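PDB 1UDD: transcriptional regulator from Pyrococcus horikoshii, which is named as a transcriptional regulator and belongs to the all-helical TenA/THI-4/PQQC family. Local coordinates for residues K38-Y49 / E204-G215. Residues are numbered along the deposited sequence; the frame is centred on the assembly and turned at random.
Sequences KFKFYVLQDFNY and ELAFWEMAWRGG
Phe207 pushes its ring as a knob into a hole formed by Tyr42, Gln45, Asp46 and Tyr49, and this buried half of the contact is densely packed. Tyr49 turns its edge to one face of Phe207, the planes 80° apart and CD1 of Tyr49 3.6 Å from CZ of Phe207. Beyond the ring, Tyr49 OH donates to the syn lone pair of Glu204 OE2 at 2.7 Å, an oxygen that also bonds Tyr113, so two hydroxyls grip it. Tyr42 lies slid against the six-membered ring of Trp208, planes at 29°, while its hydroxyl bonds Tyr140. These contacts join helices 36-63 and 190-213 of the all-helical TenA-type fold, their segments here running at 131° with axes 8.8 Å apart at closest approach. Met210, bent at chi2, sets its methyl CE 3.6 Å from Gln45 CG and its sulfur at the edge of the Phe41 ring. The other end is more open to solvent, where helix 190-213 ends: Gly214, with positive phi, lays CA over a face of Phe41, 3.7 Å from the ring centroid. At the same open end, the extended Lys38 chain carries NZ over Trp212, a cation-pi contact almost on the normal through the centre of the six-membered ring.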
loop_
_atom_site.group_PDB
_atom_site.type_symbol
_atom_site.label_atom_id
_atom_site.label_comp_id
_atom_site.label_asym_id
_atom_site.label_seq_id
_atom_site.Cartn_x
_atom_site.Cartn_y
_atom_site.Cartn_z
ATOM N N LYS A 38 -34.762 -6.934 -12.037
ATOM C CA LYS A 38 -33.864 -5.846 -11.687
ATOM C C LYS A 38 -33.149 -6.142 -10.379
ATOM O O LYS A 38 -32.001 -5.756 -10.196
ATOM C CB LYS A 38 -34.633 -4.526 -11.579
ATOM C CG LYS A 38 -35.190 -4.055 -12.905
ATOM C CD LYS A 38 -35.727 -2.647 -12.831
ATOM C CE LYS A 38 -35.865 -2.075 -14.234
ATOM N NZ LYS A 38 -36.288 -0.643 -14.228
ATOM N N PHE A 39 -33.828 -6.835 -9.473
ATOM C CA PHE A 39 -33.233 -7.180 -8.186
ATOM C C PHE A 39 -32.096 -8.164 -8.416
ATOM O O PHE A 39 -31.027 -8.044 -7.811
ATOM C CB PHE A 39 -34.287 -7.794 -7.256
ATOM C CG PHE A 39 -33.798 -8.056 -5.855
ATOM C CD1 PHE A 39 -33.288 -7.023 -5.074
ATOM C CD2 PHE A 39 -33.882 -9.332 -5.301
ATOM C CE1 PHE A 39 -32.870 -7.250 -3.758
ATOM C CE2 PHE A 39 -33.469 -9.577 -3.989
ATOM C CZ PHE A 39 -32.960 -8.525 -3.211
ATOM N N LYS A 40 -32.317 -9.135 -9.300
ATOM C CA LYS A 40 -31.280 -10.114 -9.590
ATOM C C LYS A 40 -30.045 -9.443 -10.181
ATOM O O LYS A 40 -28.929 -9.813 -9.841
ATOM C CB LYS A 40 -31.798 -11.199 -10.537
ATOM C CG LYS A 40 -32.855 -12.087 -9.914
ATOM C CD LYS A 40 -33.321 -13.140 -10.902
ATOM C CE LYS A 40 -34.535 -13.894 -10.397
ATOM N NZ LYS A 40 -34.944 -14.951 -11.373
ATOM N N PHE A 41 -30.235 -8.464 -11.061
ATOM C CA PHE A 41 -29.087 -7.772 -11.650
ATOM C C PHE A 41 -28.286 -7.076 -10.545
ATOM O O PHE A 41 -27.050 -7.077 -10.555
ATOM C CB PHE A 41 -29.541 -6.722 -12.659
ATOM C CG PHE A 41 -28.408 -6.016 -13.328
ATOM C CD1 PHE A 41 -27.772 -6.582 -14.432
ATOM C CD2 PHE A 41 -27.943 -4.804 -12.833
ATOM C CE1 PHE A 41 -26.681 -5.945 -15.037
ATOM C CE2 PHE A 41 -26.857 -4.163 -13.423
ATOM C CZ PHE A 41 -26.222 -4.734 -14.530
ATOM N N TYR A 42 -29.015 -6.475 -9.608
ATOM C CA TYR A 42 -28.424 -5.783 -8.472
ATOM C C TYR A 42 -27.686 -6.772 -7.571
ATOM O O TYR A 42 -26.496 -6.589 -7.286
ATOM C CB TYR A 42 -29.526 -5.051 -7.682
ATOM C CG TYR A 42 -29.139 -4.630 -6.278
ATOM C CD1 TYR A 42 -28.166 -3.648 -6.053
ATOM C CD2 TYR A 42 -29.730 -5.236 -5.174
ATOM C CE1 TYR A 42 -27.795 -3.287 -4.754
ATOM C CE2 TYR A 42 -29.367 -4.888 -3.878
ATOM C CZ TYR A 42 -28.398 -3.916 -3.676
ATOM O OH TYR A 42 -28.022 -3.612 -2.393
ATOM N N VAL A 43 -28.378 -7.822 -7.127
ATOM C CA VAL A 43 -27.740 -8.809 -6.262
ATOM C C VAL A 43 -26.458 -9.311 -6.916
ATOM O O VAL A 43 -25.412 -9.404 -6.269
ATOM C CB VAL A 43 -28.679 -10.009 -5.959
ATOM C CG1 VAL A 43 -27.906 -11.108 -5.223
ATOM C CG2 VAL A 43 -29.853 -9.550 -5.098
ATOM N N LEU A 44 -26.537 -9.617 -8.206
ATOM C CA LEU A 44 -25.374 -10.096 -8.947
ATOM C C LEU A 44 -24.199 -9.125 -8.824
ATOM O O LEU A 44 -23.067 -9.540 -8.564
ATOM C CB LEU A 44 -25.732 -10.295 -10.423
ATOM C CG LEU A 44 -25.924 -11.736 -10.914
ATOM C CD1 LEU A 44 -26.812 -12.505 -9.957
ATOM C CD2 LEU A 44 -26.529 -11.722 -12.320
ATOM N N GLN A 45 -24.470 -7.836 -9.011
ATOM C CA GLN A 45 -23.436 -6.817 -8.915
ATOM C C GLN A 45 -22.895 -6.700 -7.481
ATOM O O GLN A 45 -21.845 -6.093 -7.264
ATOM C CB GLN A 45 -23.988 -5.460 -9.358
ATOM C CG GLN A 45 -24.312 -5.329 -10.839
ATOM C CD GLN A 45 -23.076 -5.334 -11.722
ATOM O OE1 GLN A 45 -22.162 -4.524 -11.544
ATOM N NE2 GLN A 45 -23.046 -6.248 -12.691
ATOM N N ASP A 46 -23.599 -7.288 -6.511
ATOM C CA ASP A 46 -23.168 -7.227 -5.119
ATOM C C ASP A 46 -21.937 -8.047 -4.759
ATOM O O ASP A 46 -21.303 -7.777 -3.736
ATOM C CB ASP A 46 -24.296 -7.621 -4.168
ATOM C CG ASP A 46 -25.355 -6.550 -4.054
ATOM O OD1 ASP A 46 -25.016 -5.353 -4.159
ATOM O OD2 ASP A 46 -26.532 -6.906 -3.850
ATOM N N PHE A 47 -21.595 -9.055 -5.562
ATOM C CA PHE A 47 -20.412 -9.845 -5.235
ATOM C C PHE A 47 -19.178 -8.948 -5.206
ATOM O O PHE A 47 -18.428 -8.919 -4.229
ATOM C CB PHE A 47 -20.173 -10.952 -6.257
ATOM C CG PHE A 47 -18.964 -11.772 -5.957
ATOM C CD1 PHE A 47 -18.939 -12.607 -4.843
ATOM C CD2 PHE A 47 -17.831 -11.693 -6.767
ATOM C CE1 PHE A 47 -17.795 -13.357 -4.536
ATOM C CE2 PHE A 47 -16.682 -12.439 -6.470
ATOM C CZ PHE A 47 -16.667 -13.273 -5.351
ATOM N N ASN A 48 -18.982 -8.213 -6.290
ATOM C CA ASN A 48 -17.848 -7.320 -6.404
ATOM C C ASN A 48 -17.827 -6.294 -5.274
ATOM O O ASN A 48 -16.759 -5.836 -4.860
ATOM C CB ASN A 48 -17.888 -6.598 -7.741
ATOM C CG ASN A 48 -16.577 -5.944 -8.065
ATOM O OD1 ASN A 48 -15.558 -6.623 -8.181
ATOM N ND2 ASN A 48 -16.584 -4.617 -8.207
ATOM N N TYR A 49 -19.011 -5.930 -4.794
ATOM C CA TYR A 49 -19.160 -4.967 -3.713
ATOM C C TYR A 49 -18.695 -5.641 -2.420
ATOM O O TYR A 49 -17.959 -5.054 -1.623
ATOM C CB TYR A 49 -20.638 -4.548 -3.617
ATOM C CG TYR A 49 -20.932 -3.313 -2.775
ATOM C CD1 TYR A 49 -21.902 -2.390 -3.185
ATOM C CD2 TYR A 49 -20.294 -3.094 -1.553
ATOM C CE1 TYR A 49 -22.234 -1.283 -2.399
ATOM C CE2 TYR A 49 -20.620 -1.987 -0.757
ATOM C CZ TYR A 49 -21.591 -1.091 -1.190
ATOM O OH TYR A 49 -21.942 -0.022 -0.399
ATOM N N GLU A 204 -22.950 5.788 -4.125
ATOM C CA GLU A 204 -24.115 5.037 -3.681
ATOM C C GLU A 204 -25.305 5.306 -4.605
ATOM O O GLU A 204 -26.007 4.383 -5.011
ATOM C CB GLU A 204 -24.495 5.419 -2.240
ATOM C CG GLU A 204 -23.690 4.713 -1.147
ATOM C CD GLU A 204 -23.787 3.190 -1.217
ATOM O OE1 GLU A 204 -24.844 2.674 -1.640
ATOM O OE2 GLU A 204 -22.812 2.503 -0.832
ATOM N N LEU A 205 -25.530 6.577 -4.915
ATOM C CA LEU A 205 -26.631 6.967 -5.785
ATOM C C LEU A 205 -26.395 6.374 -7.169
ATOM O O LEU A 205 -27.304 5.808 -7.784
ATOM C CB LEU A 205 -26.725 8.499 -5.856
ATOM C CG LEU A 205 -27.819 9.129 -6.724
ATOM C CD1 LEU A 205 -29.158 8.483 -6.452
ATOM C CD2 LEU A 205 -27.877 10.623 -6.440
ATOM N N ALA A 206 -25.155 6.477 -7.635
ATOM C CA ALA A 206 -24.785 5.956 -8.944
ATOM C C ALA A 206 -25.001 4.453 -8.997
ATOM O O ALA A 206 -25.387 3.904 -10.036
ATOM C CB ALA A 206 -23.316 6.282 -9.243
ATOM N N PHE A 207 -24.742 3.785 -7.877
ATOM C CA PHE A 207 -24.891 2.343 -7.828
ATOM C C PHE A 207 -26.356 1.942 -8.020
ATOM O O PHE A 207 -26.661 0.999 -8.749
ATOM C CB PHE A 207 -24.378 1.797 -6.494
ATOM C CG PHE A 207 -23.873 0.383 -6.570
ATOM C CD1 PHE A 207 -22.565 0.119 -6.987
ATOM C CD2 PHE A 207 -24.691 -0.686 -6.199
ATOM C CE1 PHE A 207 -22.073 -1.197 -7.026
ATOM C CE2 PHE A 207 -24.216 -1.996 -6.235
ATOM C CZ PHE A 207 -22.900 -2.256 -6.647
ATOM N N TRP A 208 -27.261 2.650 -7.353
ATOM C CA TRP A 208 -28.674 2.331 -7.495
ATOM C C TRP A 208 -29.073 2.618 -8.929
ATOM O O TRP A 208 -29.799 1.844 -9.547
ATOM C CB TRP A 208 -29.523 3.165 -6.526
ATOM C CG TRP A 208 -29.298 2.791 -5.092
ATOM C CD1 TRP A 208 -28.788 3.587 -4.107
ATOM C CD2 TRP A 208 -29.577 1.524 -4.483
ATOM N NE1 TRP A 208 -28.738 2.898 -2.924
ATOM C CE2 TRP A 208 -29.214 1.628 -3.124
ATOM C CE3 TRP A 208 -30.105 0.308 -4.957
ATOM C CZ2 TRP A 208 -29.357 0.564 -2.226
ATOM C CZ3 TRP A 208 -30.249 -0.750 -4.064
ATOM C CH2 TRP A 208 -29.874 -0.614 -2.710
ATOM N N GLU A 209 -28.567 3.724 -9.459
ATOM C CA GLU A 209 -28.884 4.128 -10.817
ATOM C C GLU A 209 -28.472 3.079 -11.837
ATOM O O GLU A 209 -29.230 2.772 -12.754
ATOM C CB GLU A 209 -28.206 5.460 -11.136
ATOM C CG GLU A 209 -28.545 6.034 -12.512
ATOM C CD GLU A 209 -30.047 6.171 -12.747
ATOM O OE1 GLU A 209 -30.757 6.575 -11.798
ATOM O OE2 GLU A 209 -30.509 5.887 -13.880
ATOM N N MET A 210 -27.276 2.523 -11.685
ATOM C CA MET A 210 -26.828 1.520 -12.637
ATOM C C MET A 210 -27.596 0.219 -12.439
ATOM O O MET A 210 -27.752 -0.566 -13.375
ATOM C CB MET A 210 -25.319 1.290 -12.506
ATOM C CG MET A 210 -24.908 0.504 -11.310
ATOM S SD MET A 210 -24.789 -1.230 -11.669
ATOM C CE MET A 210 -24.187 -1.803 -10.037
ATOM N N ALA A 211 -28.069 -0.015 -11.218
ATOM C CA ALA A 211 -28.845 -1.213 -10.944
ATOM C C ALA A 211 -30.212 -1.020 -11.612
ATOM O O ALA A 211 -30.840 -1.972 -12.061
ATOM C CB ALA A 211 -29.011 -1.398 -9.447
ATOM N N TRP A 212 -30.659 0.229 -11.671
ATOM C CA TRP A 212 -31.937 0.566 -12.280
ATOM C C TRP A 212 -31.826 0.453 -13.800
ATOM O O TRP A 212 -32.735 -0.051 -14.458
ATOM C CB TRP A 212 -32.349 1.990 -11.882
ATOM C CG TRP A 212 -33.661 2.430 -12.462
ATOM C CD1 TRP A 212 -33.857 3.381 -13.428
ATOM C CD2 TRP A 212 -34.960 1.923 -12.127
ATOM N NE1 TRP A 212 -35.199 3.493 -13.714
ATOM C CE2 TRP A 212 -35.897 2.610 -12.932
ATOM C CE3 TRP A 212 -35.424 0.956 -11.225
ATOM C CZ2 TRP A 212 -37.274 2.357 -12.862
ATOM C CZ3 TRP A 212 -36.800 0.705 -11.155
ATOM C CH2 TRP A 212 -37.703 1.405 -11.971
ATOM N N ARG A 213 -30.702 0.914 -14.342
ATOM C CA ARG A 213 -30.457 0.863 -15.772
ATOM C C ARG A 213 -30.054 -0.522 -16.257
ATOM O O ARG A 213 -30.209 -0.839 -17.430
ATOM C CB ARG A 213 -29.372 1.867 -16.148
ATOM C CG ARG A 213 -29.821 3.308 -16.029
ATOM C CD ARG A 213 -28.722 4.244 -16.484
ATOM N NE ARG A 213 -29.198 5.614 -16.656
ATOM C CZ ARG A 213 -30.172 5.965 -17.491
ATOM N NH1 ARG A 213 -30.782 5.046 -18.233
ATOM N NH2 ARG A 213 -30.530 7.240 -17.595
ATOM N N GLY A 214 -29.539 -1.354 -15.357
ATOM C CA GLY A 214 -29.128 -2.688 -15.759
ATOM C C GLY A 214 -27.889 -2.587 -16.627
ATOM O O GLY A 214 -27.686 -3.376 -17.552
ATOM N N GLY A 215 -27.060 -1.595 -16.316
ATOM C CA GLY A 215 -25.837 -1.355 -17.054
ATOM C C GLY A 215 -25.362 0.037 -16.686
ATOM O O GLY A 215 -25.999 0.643 -15.798
#